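Local coordinates for protein 2',5'-phosphodiesterase 12 (Homo sapiens, PDB 4Z0V) that belongs to the endonuclease/exonuclease/phosphatase family and carries a DNase I-like alpha/beta domain in which a magnesium ion is bound, at residues R127-N132 and D176-Q181; L266-L271 and R280-N285; A284-Y289 and V322-D327; G343-D348 and M363-F368; Q405-P410 and A432-L437. All coordinates share one frame; numbering follows the deposited sequence.

Contact 1 (R127-N132 and D176-Q181)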
# COMPACT_ATOMS: atom_id res chain seq x y z
N ARG A 127 -12.81 -1.49 5.30
CA ARG A 127 -11.59 -1.07 5.99
C ARG A 127 -10.55 -0.73 4.91
O ARG A 127 -10.14 -1.60 4.13
CB ARG A 127 -11.07 -2.15 6.95
CG ARG A 127 -9.78 -1.71 7.64
CD ARG A 127 -9.44 -2.59 8.81
NE ARG A 127 -10.39 -2.40 9.91
CZ ARG A 127 -10.79 -3.34 10.75
NH1 ARG A 127 -10.31 -4.58 10.65
NH2 ARG A 127 -11.69 -3.06 11.69
N THR A 128 -10.06 0.50 4.93
CA THR A 128 -9.18 1.01 3.87
C THR A 128 -7.85 1.44 4.44
O THR A 128 -7.80 2.01 5.55
CB THR A 128 -9.90 2.18 3.16
OG1 THR A 128 -11.18 1.73 2.70
CG2 THR A 128 -9.13 2.71 1.96
N VAL A 129 -6.75 1.05 3.75
CA VAL A 129 -5.39 1.39 4.17
C VAL A 129 -4.71 2.17 3.06
O VAL A 129 -4.87 1.81 1.89
CB VAL A 129 -4.58 0.08 4.46
CG1 VAL A 129 -3.10 0.40 4.78
CG2 VAL A 129 -5.21 -0.75 5.60
N SER A 130 -3.90 3.17 3.41
CA SER A 130 -3.03 3.85 2.43
C SER A 130 -1.67 3.91 3.06
O SER A 130 -1.54 4.39 4.20
CB SER A 130 -3.53 5.24 2.02
OG SER A 130 -2.66 5.78 1.03
N TYR A 131 -0.64 3.40 2.35
CA TYR A 131 0.68 3.33 3.00
C TYR A 131 1.82 3.40 2.01
O TYR A 131 1.88 2.58 1.10
CB TYR A 131 0.73 1.97 3.72
CG TYR A 131 1.83 1.68 4.72
CD1 TYR A 131 2.62 2.70 5.24
CD2 TYR A 131 2.00 0.39 5.24
CE1 TYR A 131 3.55 2.45 6.26
CE2 TYR A 131 2.94 0.13 6.24
CZ TYR A 131 3.70 1.17 6.77
OH TYR A 131 4.58 0.91 7.79
N ASN A 132 2.76 4.34 2.21
CA ASN A 132 3.97 4.43 1.40
C ASN A 132 4.96 3.57 2.18
O ASN A 132 5.31 3.93 3.32
CB ASN A 132 4.42 5.90 1.20
CG ASN A 132 5.76 6.02 0.50
OD1 ASN A 132 6.67 5.21 0.73
ND2 ASN A 132 5.93 7.07 -0.34
N ASP A 176 -9.81 -4.39 3.81
CA ASP A 176 -10.59 -4.75 2.61
C ASP A 176 -10.00 -4.16 1.36
O ASP A 176 -10.17 -4.73 0.28
CB ASP A 176 -12.05 -4.29 2.77
CG ASP A 176 -12.69 -4.89 4.03
OD1 ASP A 176 -12.33 -6.05 4.38
OD2 ASP A 176 -13.46 -4.18 4.69
N VAL A 177 -9.44 -2.96 1.47
CA VAL A 177 -8.81 -2.23 0.36
C VAL A 177 -7.51 -1.70 0.87
O VAL A 177 -7.49 -0.98 1.88
CB VAL A 177 -9.75 -1.10 -0.18
CG1 VAL A 177 -9.02 -0.23 -1.23
CG2 VAL A 177 -11.04 -1.68 -0.77
N ILE A 178 -6.41 -2.07 0.21
CA ILE A 178 -5.08 -1.64 0.65
C ILE A 178 -4.38 -0.99 -0.51
O ILE A 178 -4.17 -1.64 -1.54
CB ILE A 178 -4.22 -2.79 1.22
CG1 ILE A 178 -4.93 -3.48 2.44
CG2 ILE A 178 -2.86 -2.22 1.65
CD1 ILE A 178 -4.15 -4.76 2.91
N CYS A 179 -4.09 0.31 -0.37
CA CYS A 179 -3.41 1.05 -1.42
C CYS A 179 -2.01 1.38 -0.96
O CYS A 179 -1.84 2.02 0.07
CB CYS A 179 -4.17 2.32 -1.80
SG CYS A 179 -5.74 1.99 -2.65
N LEU A 180 -1.03 0.95 -1.72
CA LEU A 180 0.36 1.11 -1.34
C LEU A 180 1.15 1.89 -2.36
O LEU A 180 0.89 1.76 -3.56
CB LEU A 180 1.00 -0.28 -1.20
CG LEU A 180 0.33 -1.29 -0.25
CD1 LEU A 180 1.09 -2.61 -0.27
CD2 LEU A 180 0.31 -0.75 1.20
N GLN A 181 2.16 2.61 -1.89
CA GLN A 181 3.08 3.35 -2.74
C GLN A 181 4.49 2.90 -2.42
O GLN A 181 4.73 2.32 -1.35
CB GLN A 181 2.95 4.87 -2.59
CG GLN A 181 1.50 5.39 -2.73
CD GLN A 181 0.72 5.26 -1.44
OE1 GLN A 181 1.26 5.41 -0.34
NE2 GLN A 181 -0.56 4.96 -1.54
O HOH W 1 -0.12 6.59 1.81
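Arg127 and Asp176 hold each other twice. The Arg127 N-H goes to Asp176 OD2 (2.8 Å), reaching the oxygen from above the carboxylate plane, and Asp176 N answers with a bond to a lone pair of Arg127 O, also 2.8 Å. Val177 N joins on the same carbonyl, 3.1 Å from Arg127 O, so two consecutive amides grip it. Lys221 and Arg218 form salt bridges to the Asp176 carboxylate, whereas the Arg127 guanidinium leads off to Asp436. Beyond this end the backbones run parallel, with bonds from Val129 N to Val177 O through to Gln181 N on Tyr131 O.

These are the two middle strands of the six-stranded sheet, one half of the DNase I-like sandwich, joined by a mainly helical connection that includes helix 159-172. A bend in the Gln181 chain (chi2 82°) folds its amide back over the neighbouring strand. Gln181 NE2 makes a weak bond to Ser130 OG (3.4 Å), while a water accepts a hydrogen bond from Ser130 OG (2.8 Å) and donates one to Gln181 OE1 (2.8 Å). NE2 bonds more strongly to Asn285, and Asn132 reaches out to Asp327 and Glu182, close to the magnesium ion.

Val129 and Ile178 lie side by side, Val129 CB 4.0 Å from Ile178 CG2, and Leu180 CD2 presses on Tyr131 CB at 3.7 Å; all four side chains touch Leu170.

Contact 2 (L266-L271 and R280-N285)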
# COMPACT_ATOMS: atom_id res chain seq x y z
N LEU A 266 -1.05 7.01 -11.91
CA LEU A 266 -2.32 6.87 -11.21
C LEU A 266 -2.86 5.49 -11.46
O LEU A 266 -3.05 5.09 -12.61
CB LEU A 266 -3.32 7.92 -11.74
CG LEU A 266 -4.73 7.84 -11.11
CD1 LEU A 266 -4.69 8.17 -9.61
CD2 LEU A 266 -5.69 8.77 -11.84
N GLN A 267 -3.13 4.77 -10.41
CA GLN A 267 -3.68 3.42 -10.53
C GLN A 267 -5.17 3.52 -10.24
O GLN A 267 -5.58 4.18 -9.27
CB GLN A 267 -2.95 2.52 -9.53
CG GLN A 267 -3.47 1.09 -9.42
CD GLN A 267 -2.57 0.30 -8.49
OE1 GLN A 267 -2.39 0.66 -7.31
NE2 GLN A 267 -1.94 -0.73 -9.03
N VAL A 268 -6.00 2.94 -11.10
CA VAL A 268 -7.43 3.00 -10.91
C VAL A 268 -7.98 1.60 -11.10
O VAL A 268 -7.75 0.99 -12.15
CB VAL A 268 -8.15 4.03 -11.82
CG1 VAL A 268 -9.66 3.98 -11.60
CG2 VAL A 268 -7.63 5.46 -11.63
N SER A 269 -8.75 1.15 -10.12
CA SER A 269 -9.37 -0.18 -10.16
C SER A 269 -10.84 -0.06 -9.79
O SER A 269 -11.16 0.51 -8.75
CB SER A 269 -8.66 -1.11 -9.17
OG SER A 269 -7.25 -1.02 -9.30
N VAL A 270 -11.72 -0.64 -10.61
CA VAL A 270 -13.14 -0.61 -10.28
C VAL A 270 -13.50 -1.97 -9.69
O VAL A 270 -13.28 -2.98 -10.34
CB VAL A 270 -14.01 -0.26 -11.51
CG1 VAL A 270 -15.50 -0.44 -11.19
CG2 VAL A 270 -13.72 1.18 -11.97
N LEU A 271 -14.05 -1.97 -8.46
CA LEU A 271 -14.40 -3.19 -7.74
C LEU A 271 -15.88 -3.37 -7.65
O LEU A 271 -16.64 -2.39 -7.58
CB LEU A 271 -13.83 -3.14 -6.29
CG LEU A 271 -12.33 -2.84 -6.13
CD1 LEU A 271 -11.97 -2.78 -4.67
CD2 LEU A 271 -11.46 -3.89 -6.85
N ARG A 280 -20.72 -0.83 -6.63
CA ARG A 280 -19.42 -0.78 -7.30
C ARG A 280 -18.65 0.41 -6.71
O ARG A 280 -19.27 1.36 -6.24
CB ARG A 280 -19.59 -0.68 -8.84
CG ARG A 280 -20.21 -1.94 -9.49
CD ARG A 280 -20.64 -1.83 -10.97
NE ARG A 280 -21.49 -0.66 -11.21
CZ ARG A 280 -22.08 -0.32 -12.35
NH1 ARG A 280 -21.99 -1.11 -13.43
NH2 ARG A 280 -22.79 0.79 -12.43
N ILE A 281 -17.33 0.36 -6.73
CA ILE A 281 -16.56 1.47 -6.20
C ILE A 281 -15.29 1.59 -7.03
O ILE A 281 -14.70 0.59 -7.46
CB ILE A 281 -16.28 1.30 -4.69
CG1 ILE A 281 -15.61 2.56 -4.08
CG2 ILE A 281 -15.49 0.01 -4.37
CD1 ILE A 281 -16.09 2.79 -2.66
N CYS A 282 -14.92 2.81 -7.30
CA CYS A 282 -13.73 3.15 -8.06
C CYS A 282 -12.61 3.49 -7.05
O CYS A 282 -12.71 4.48 -6.32
CB CYS A 282 -14.04 4.32 -8.99
SG CYS A 282 -12.59 4.96 -9.85
N VAL A 283 -11.57 2.66 -6.98
CA VAL A 283 -10.44 2.85 -6.04
C VAL A 283 -9.24 3.39 -6.80
O VAL A 283 -8.71 2.70 -7.69
CB VAL A 283 -10.07 1.52 -5.30
CG1 VAL A 283 -8.88 1.75 -4.38
CG2 VAL A 283 -11.28 0.98 -4.52
N ALA A 284 -8.83 4.62 -6.46
CA ALA A 284 -7.71 5.24 -7.12
C ALA A 284 -6.56 5.36 -6.12
O ALA A 284 -6.78 5.50 -4.91
CB ALA A 284 -8.11 6.60 -7.70
N ASN A 285 -5.33 5.21 -6.64
CA ASN A 285 -4.10 5.23 -5.84
C ASN A 285 -3.04 5.97 -6.59
O ASN A 285 -2.92 5.79 -7.81
CB ASN A 285 -3.66 3.77 -5.55
CG ASN A 285 -2.42 3.61 -4.69
OD1 ASN A 285 -2.06 4.48 -3.87
ND2 ASN A 285 -1.75 2.46 -4.81
O HOH W 2 -6.45 0.96 -7.61
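Gln267 and Asn285 are paired through both backbone and side chain. Their side chains lie alongside each other, and Asn285 ND2 donates to Gln267 OE1 at 3.1 Å, a straight bond (N-H...O 163°) that comes nearly along the Gln267 side-chain C=O and within the plane of the Asn285 amide; the two amides are turned only 30° apart. Beneath them Gln267 N bonds to Asn285 O and Asn285 N to Gln267 O, each 2.8 Å. The same reciprocal pattern recurs at Ser269 with Val283 and at Leu271 with Ile281, the hydrogen-bonded pairs of an antiparallel beta hairpin. At Val283 O the Ser269 N-H is joined by a water, which donates to that carbonyl (2.9 Å) and also sits 2.7 Å from Ser269 OG.

On the face of Gln267, Leu271 CD1 reaches Val283 CG2 at 3.8 Å, the two side chains crossing at a slant. On the other face Val268 spans two residues of the neighbouring strand: CG1, anti to the backbone N (chi1 177°), meets Cys282 SG at 3.6 Å, and CG2 rests against Ala284 CB.

Further bonds fix the two amides. Thr215 bonds to Gln267 OE1, while Gln181 and the carbonyl of Leu180 hold the two ends of the Asn285 amide. In the sheet, strand 222-231 lies beyond segment 266-271 and strand 322-327 beyond segment 280-285, with helix 295-316 packed over Leu266, Val270 and Ala284.

Contact 3 (A284-Y289 and V322-D327)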
# COMPACT_ATOMS: atom_id res chain seq x y z
N ALA A 284 -8.83 4.62 -6.46
CA ALA A 284 -7.71 5.24 -7.12
C ALA A 284 -6.56 5.36 -6.12
O ALA A 284 -6.78 5.50 -4.91
CB ALA A 284 -8.11 6.60 -7.70
N ASN A 285 -5.33 5.21 -6.64
CA ASN A 285 -4.10 5.23 -5.84
C ASN A 285 -3.04 5.97 -6.59
O ASN A 285 -2.92 5.79 -7.81
CB ASN A 285 -3.66 3.77 -5.55
CG ASN A 285 -2.42 3.61 -4.69
OD1 ASN A 285 -2.06 4.48 -3.87
ND2 ASN A 285 -1.75 2.46 -4.81
N THR A 286 -2.29 6.84 -5.90
CA THR A 286 -1.22 7.56 -6.60
C THR A 286 -0.08 7.93 -5.66
O THR A 286 -0.15 7.75 -4.45
CB THR A 286 -1.78 8.87 -7.27
OG1 THR A 286 -0.83 9.35 -8.23
CG2 THR A 286 -2.09 9.99 -6.25
N HIS A 287 1.01 8.41 -6.27
CA HIS A 287 2.18 8.95 -5.59
C HIS A 287 2.57 10.17 -6.40
O HIS A 287 3.07 10.01 -7.52
CB HIS A 287 3.31 7.89 -5.52
CG HIS A 287 4.46 8.28 -4.64
ND1 HIS A 287 5.55 7.44 -4.48
CD2 HIS A 287 4.67 9.41 -3.92
CE1 HIS A 287 6.39 8.08 -3.67
NE2 HIS A 287 5.90 9.27 -3.29
N LEU A 288 2.21 11.38 -5.91
CA LEU A 288 2.42 12.57 -6.72
C LEU A 288 3.86 13.01 -6.64
O LEU A 288 4.60 12.53 -5.79
CB LEU A 288 1.51 13.73 -6.30
CG LEU A 288 -0.01 13.52 -6.45
CD1 LEU A 288 -0.76 14.83 -6.13
CD2 LEU A 288 -0.40 13.01 -7.86
N TYR A 289 4.26 13.91 -7.57
CA TYR A 289 5.62 14.45 -7.62
C TYR A 289 6.03 14.94 -6.22
O TYR A 289 5.23 15.54 -5.51
CB TYR A 289 5.68 15.56 -8.63
CG TYR A 289 7.05 16.17 -8.75
CD1 TYR A 289 8.18 15.36 -8.94
CD2 TYR A 289 7.23 17.54 -8.72
CE1 TYR A 289 9.45 15.93 -9.09
CE2 TYR A 289 8.49 18.12 -8.86
CZ TYR A 289 9.59 17.31 -9.08
OH TYR A 289 10.82 17.90 -9.23
N VAL A 322 -16.22 6.92 -5.22
CA VAL A 322 -14.76 6.89 -5.29
C VAL A 322 -14.07 6.88 -3.94
O VAL A 322 -14.51 7.52 -2.98
CB VAL A 322 -14.30 8.17 -6.10
CG1 VAL A 322 -12.77 8.35 -6.08
CG2 VAL A 322 -14.81 8.13 -7.55
N ILE A 323 -12.94 6.15 -3.88
CA ILE A 323 -11.97 6.18 -2.79
C ILE A 323 -10.69 6.57 -3.48
O ILE A 323 -10.34 5.93 -4.47
CB ILE A 323 -11.82 4.86 -1.97
CG1 ILE A 323 -13.11 4.53 -1.20
CG2 ILE A 323 -10.62 4.96 -1.00
CD1 ILE A 323 -13.14 3.08 -0.71
N PHE A 324 -10.02 7.61 -3.01
CA PHE A 324 -8.75 8.02 -3.63
C PHE A 324 -7.66 8.10 -2.56
O PHE A 324 -7.61 9.03 -1.74
CB PHE A 324 -8.94 9.37 -4.36
CG PHE A 324 -7.82 9.88 -5.25
CD1 PHE A 324 -6.65 9.15 -5.43
CD2 PHE A 324 -7.95 11.08 -5.94
CE1 PHE A 324 -5.63 9.61 -6.29
CE2 PHE A 324 -6.94 11.54 -6.79
CZ PHE A 324 -5.78 10.81 -6.95
N CYS A 325 -6.81 7.08 -2.54
CA CYS A 325 -5.68 6.96 -1.62
C CYS A 325 -4.44 7.51 -2.26
O CYS A 325 -4.32 7.51 -3.48
CB CYS A 325 -5.46 5.49 -1.27
SG CYS A 325 -6.80 4.72 -0.34
N GLY A 326 -3.44 7.80 -1.44
CA GLY A 326 -2.16 8.14 -2.04
C GLY A 326 -1.19 8.87 -1.16
O GLY A 326 -1.53 9.30 -0.06
N ASP A 327 0.05 8.92 -1.63
CA ASP A 327 1.05 9.79 -1.03
C ASP A 327 1.02 11.00 -1.95
O ASP A 327 1.48 10.94 -3.09
CB ASP A 327 2.40 9.10 -0.96
CG ASP A 327 3.50 10.02 -0.46
OD1 ASP A 327 3.25 11.25 -0.34
OD2 ASP A 327 4.61 9.51 -0.23
O HOH W 3 6.61 11.06 -0.86
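Ala284 starts the parallel pairing by donating its N-H to Ile323 O (2.8 Å) and accepting from Cys325 N at its own carbonyl. Its CB rests near the Phe324 ring, 3.7 Å from CD1. Asn285 contributes its CA, whose hydrogen points at Cys325 O. That carbonyl also takes the Thr286 N-H, in a longer and bent bond of 3.2 Å. Thr286 CG2, placed between its backbone N and carbonyl carbon (chi1 -164° for OG1), approaches Phe324 CE1 at 3.6 Å. Thr286 O accepts from Asp327 N and lies close over the CA of Gly326, whose backbone angles are ones that essentially only glycine adopts. His287 then runs alongside Asp327, ring and carboxylate 20° apart, and Leu288 N closes the pairing on Asp327 O (2.9 Å).

Helix 295-316 connects the two parallel strands in a beta-alpha-beta unit whose strands end, at His287 and Asp327, near the bound magnesium ion. There His287 NE2 and Asp327 OD2 are 3.3 Å apart but poorly aligned for a direct bond. A water links them instead, donating to Asp327 OD2 (2.6 Å) and lying 3.1 Å from His287 NE2. Asn132 also bonds to OD2, and Asn329 N to OD1, so the carboxylate's orientation is set from both oxygens.

Contact 4 (G343-D348 and M363-F368)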
# COMPACT_ATOMS: atom_id res chain seq x y z
N GLY A 343 -13.16 22.08 -3.99
CA GLY A 343 -13.69 21.97 -5.34
C GLY A 343 -13.23 23.05 -6.29
O GLY A 343 -13.64 23.05 -7.44
N SER A 344 -12.39 23.98 -5.82
CA SER A 344 -11.86 25.04 -6.66
C SER A 344 -10.59 25.58 -6.07
O SER A 344 -10.34 25.42 -4.88
CB SER A 344 -12.87 26.18 -6.85
OG SER A 344 -13.03 26.91 -5.65
N ILE A 345 -9.81 26.24 -6.90
CA ILE A 345 -8.61 26.94 -6.48
C ILE A 345 -8.54 28.23 -7.32
O ILE A 345 -8.75 28.19 -8.54
CB ILE A 345 -7.32 26.07 -6.58
CG1 ILE A 345 -6.12 26.81 -5.94
CG2 ILE A 345 -7.02 25.62 -8.01
CD1 ILE A 345 -4.91 26.04 -5.71
N PRO A 346 -8.27 29.38 -6.68
CA PRO A 346 -8.23 30.63 -7.45
C PRO A 346 -6.95 30.77 -8.27
O PRO A 346 -5.90 30.20 -7.94
CB PRO A 346 -8.32 31.71 -6.37
CG PRO A 346 -7.75 31.10 -5.18
CD PRO A 346 -8.07 29.63 -5.24
N GLU A 347 -7.05 31.58 -9.34
CA GLU A 347 -5.98 31.86 -10.28
C GLU A 347 -4.78 32.50 -9.57
O GLU A 347 -3.64 32.24 -9.95
CB GLU A 347 -6.52 32.79 -11.39
CG GLU A 347 -5.66 32.84 -12.64
CD GLU A 347 -6.05 33.93 -13.61
OE1 GLU A 347 -7.22 33.94 -14.07
OE2 GLU A 347 -5.19 34.79 -13.92
N ASP A 348 -5.02 33.27 -8.50
CA ASP A 348 -3.98 33.97 -7.75
C ASP A 348 -3.33 33.14 -6.63
O ASP A 348 -2.56 33.70 -5.84
CB ASP A 348 -4.55 35.29 -7.17
CG ASP A 348 -5.58 35.19 -6.06
OD1 ASP A 348 -5.89 34.06 -5.62
OD2 ASP A 348 -6.05 36.25 -5.60
N MET A 363 -3.73 29.69 -12.91
CA MET A 363 -4.96 29.24 -13.57
C MET A 363 -5.99 28.91 -12.52
O MET A 363 -5.65 28.69 -11.35
CB MET A 363 -4.71 28.06 -14.54
CG MET A 363 -4.24 26.79 -13.85
SD MET A 363 -3.99 25.38 -14.95
CE MET A 363 -2.51 25.87 -15.84
N SER A 364 -7.25 28.94 -12.93
CA SER A 364 -8.40 28.61 -12.11
C SER A 364 -8.78 27.16 -12.41
O SER A 364 -8.82 26.77 -13.57
CB SER A 364 -9.55 29.55 -12.44
OG SER A 364 -10.63 29.37 -11.53
N LEU A 365 -9.01 26.35 -11.37
CA LEU A 365 -9.43 24.95 -11.56
C LEU A 365 -10.66 24.68 -10.75
O LEU A 365 -10.77 25.20 -9.65
CB LEU A 365 -8.34 23.94 -11.15
CG LEU A 365 -6.95 24.02 -11.81
CD1 LEU A 365 -6.03 23.00 -11.16
CD2 LEU A 365 -7.02 23.79 -13.30
N THR A 366 -11.55 23.82 -11.26
CA THR A 366 -12.78 23.43 -10.57
C THR A 366 -13.07 21.96 -10.73
O THR A 366 -12.78 21.38 -11.77
CB THR A 366 -13.99 24.21 -11.09
OG1 THR A 366 -14.08 24.07 -12.50
CG2 THR A 366 -13.96 25.66 -10.70
N HIS A 367 -13.67 21.35 -9.71
CA HIS A 367 -14.08 19.94 -9.81
C HIS A 367 -15.35 19.81 -8.99
O HIS A 367 -15.58 20.62 -8.07
CB HIS A 367 -12.98 18.93 -9.41
CG HIS A 367 -12.76 18.82 -7.93
ND1 HIS A 367 -13.55 18.00 -7.15
CD2 HIS A 367 -11.84 19.42 -7.14
CE1 HIS A 367 -13.10 18.14 -5.91
NE2 HIS A 367 -12.08 18.99 -5.86
N PHE A 368 -16.14 18.77 -9.26
CA PHE A 368 -17.41 18.61 -8.54
C PHE A 368 -17.45 17.41 -7.62
O PHE A 368 -18.54 17.04 -7.18
CB PHE A 368 -18.60 18.57 -9.53
CG PHE A 368 -18.57 19.74 -10.49
CD1 PHE A 368 -18.75 21.04 -10.02
CD2 PHE A 368 -18.30 19.55 -11.84
CE1 PHE A 368 -18.69 22.13 -10.89
CE2 PHE A 368 -18.24 20.64 -12.71
CZ PHE A 368 -18.43 21.92 -12.23
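Gly343 O receives the His367 N-H in the shortest polar bond between the two segments, 2.8 Å, with the donor tilted out of the carbonyl plane. Thr366 CA, 3.3 Å from Gly343 O, turns its hydrogen to the same oxygen. Two residues on, Ile345 N donates to Leu365 O at 3.1 Å, in the carbonyl plane, and Leu365 N returns a weak bond to Ile345 O of 3.4 Å. Ser344 and Thr366 sit side by side between these bonds as a non-hydrogen-bonded pair, Ser344 CB to Thr366 CG2 4.0 Å. The result is a small two-stranded antiparallel sheet on the flank of the domain, far from the centre of the chain.

His367 is the distinctive side chain. Its CG sits in the crowded position between backbone N and carbonyl carbon (chi1 76°), which swings the ring beneath Gly343; Gly343 CA lies over one face as a CH-pi contact, 3.8 Å from the centroid of the His367 ring and 26° off its normal. Gly343 is the first residue after helix 335-342 to leave helical backbone angles, and its positive phi (86°) turns the chain toward the strand. On the side away from Ser344 and Thr366, Ile345 CG2 packs against Leu365 CB (3.8 Å), and both side chains touch Phe339 and Trp352. Farther along, the Glu347 CG lies over the backbone of Met363, 3.7 Å from its N.

The imidazole has a polar partner on each nitrogen: NE2 bonds to Phe339 O, a carbonyl of the helix's last turn, and ND1 to Phe369 N. A carbonyl at NE2 and an N-H at ND1 are consistent with a neutral ring protonated on NE2.

Contact 5 (Q405-P410 and A432-L437)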
# COMPACT_ATOMS: atom_id res chain seq x y z
N GLN A 405 -14.70 4.72 11.74
CA GLN A 405 -13.65 4.97 12.74
C GLN A 405 -12.33 5.21 12.04
O GLN A 405 -12.14 4.78 10.89
CB GLN A 405 -13.52 3.82 13.78
CG GLN A 405 -13.04 2.50 13.22
CD GLN A 405 -12.24 1.66 14.21
OE1 GLN A 405 -11.90 2.07 15.34
NE2 GLN A 405 -11.89 0.45 13.78
N VAL A 406 -11.44 5.92 12.73
CA VAL A 406 -10.06 6.21 12.31
C VAL A 406 -9.20 5.40 13.24
O VAL A 406 -9.34 5.54 14.46
CB VAL A 406 -9.71 7.72 12.33
CG1 VAL A 406 -8.24 7.96 11.99
CG2 VAL A 406 -10.61 8.50 11.38
N ILE A 407 -8.31 4.56 12.68
CA ILE A 407 -7.36 3.79 13.48
C ILE A 407 -6.26 4.80 13.85
O ILE A 407 -5.62 5.37 12.95
CB ILE A 407 -6.83 2.55 12.73
CG1 ILE A 407 -7.92 1.45 12.54
CG2 ILE A 407 -5.62 1.95 13.47
CD1 ILE A 407 -9.16 1.72 11.65
N PRO A 408 -6.09 5.12 15.15
CA PRO A 408 -5.14 6.18 15.51
C PRO A 408 -3.72 5.91 15.07
O PRO A 408 -3.27 4.77 15.11
CB PRO A 408 -5.20 6.23 17.05
CG PRO A 408 -5.78 4.94 17.46
CD PRO A 408 -6.74 4.56 16.35
N LEU A 409 -3.02 6.98 14.71
CA LEU A 409 -1.62 6.89 14.34
C LEU A 409 -0.80 6.58 15.59
O LEU A 409 -1.28 6.87 16.70
CB LEU A 409 -1.17 8.21 13.68
CG LEU A 409 -1.45 8.26 12.16
CD1 LEU A 409 -2.95 8.47 11.88
CD2 LEU A 409 -0.68 9.38 11.52
N PRO A 410 0.41 6.01 15.46
CA PRO A 410 1.24 5.79 16.67
C PRO A 410 1.45 7.09 17.43
O PRO A 410 1.42 8.18 16.82
CB PRO A 410 2.59 5.30 16.10
CG PRO A 410 2.26 4.74 14.77
CD PRO A 410 1.14 5.61 14.24
N ALA A 432 1.21 4.25 8.04
CA ALA A 432 0.02 3.78 7.36
C ALA A 432 -1.21 4.48 7.85
O ALA A 432 -1.36 4.71 9.07
CB ALA A 432 -0.15 2.27 7.59
N LEU A 433 -2.07 4.86 6.91
CA LEU A 433 -3.40 5.39 7.26
C LEU A 433 -4.38 4.27 7.20
O LEU A 433 -4.35 3.50 6.24
CB LEU A 433 -3.85 6.50 6.32
CG LEU A 433 -3.05 7.77 6.31
CD1 LEU A 433 -3.67 8.71 5.31
CD2 LEU A 433 -2.99 8.41 7.70
N VAL A 434 -5.20 4.10 8.23
CA VAL A 434 -6.19 3.00 8.27
C VAL A 434 -7.49 3.57 8.78
O VAL A 434 -7.50 4.22 9.83
CB VAL A 434 -5.72 1.82 9.16
CG1 VAL A 434 -6.65 0.59 9.00
CG2 VAL A 434 -4.27 1.44 8.90
N CYS A 435 -8.60 3.32 8.07
CA CYS A 435 -9.91 3.80 8.55
C CYS A 435 -10.99 2.84 8.12
O CYS A 435 -10.86 2.17 7.08
CB CYS A 435 -10.19 5.19 8.01
SG CYS A 435 -10.31 5.25 6.22
N ASP A 436 -12.07 2.78 8.89
CA ASP A 436 -13.21 1.95 8.53
C ASP A 436 -14.23 2.88 7.93
O ASP A 436 -14.56 3.89 8.56
CB ASP A 436 -13.76 1.22 9.74
CG ASP A 436 -12.83 0.18 10.30
OD1 ASP A 436 -11.81 -0.11 9.63
OD2 ASP A 436 -13.14 -0.38 11.36
N LEU A 437 -14.64 2.61 6.68
CA LEU A 437 -15.63 3.41 5.97
C LEU A 437 -16.96 2.69 5.97
O LEU A 437 -16.97 1.47 6.01
CB LEU A 437 -15.17 3.64 4.53
CG LEU A 437 -13.79 4.29 4.36
CD1 LEU A 437 -13.44 4.38 2.86
CD2 LEU A 437 -13.75 5.66 5.06
O HOH W 4 -5.04 6.19 10.42
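Strand 401-406 is an edge strand of the six-stranded sheet, and it meets strand 433-439 antiparallel at Gln405 and Asp436. Asp436 N donates to Gln405 O (2.8 Å), and Gln405 N reaches back to Asp436 O over a longer 3.3 Å. Above this backbone pair, Gln405 NE2 gives a straight bond of 2.8 Å to Asp436 OD2. The carboxylate oxygen lies in the amide's own plane but is met from above the carboxylate plane, the two flat groups standing 60° apart. Gln405 CG, between the backbone N and carbonyl carbon (chi1 66°), leads the chain alongside Asp436 and itself lies near OD2. Asp436 OD1 is engaged elsewhere, in a salt bridge with Arg127 of the next strand, so the carboxylate links both of its neighbours in this half of the DNase I-like sandwich.

The chains diverge after Ile407 N bonds to Val434 O (3.0 Å). A water fills in, accepting from Val434 N at 3.0 Å and donating to Ile407 O at 2.7 Å. Ile407 slants across Val434, CB to CB 3.8 Å, and its CD1 curls over the Val434 carbonyl. Leu409 CD1 just reaches Leu433 CD2, 4.2 Å away, beside Arg113 of helix 110-113.

In the fold
From the N terminus, contact 1 pairs strands 125-132 and 177-184 across a largely helical connection. Contact 2 closes a short hairpin and contact 3 the crossover through helix 295-316. Contact 4 pinches off a short excursion after helix 335-342, and contact 5 returns the C-terminal strand to strand 401-406. None nests or crosses; contact 3 begins where contact 2 ends, sharing Ala284 and Asn285, and the others follow in series. Contacts 1 and 5 lie in one sheet of the sandwich, meeting through Arg127 and Asp436, contacts 2 and 3 in the facing one. Gln181 with Asn285 and Asn132 with Asp327 join these sheets; the centre of contact 4 lies about 20 Å or more from the others.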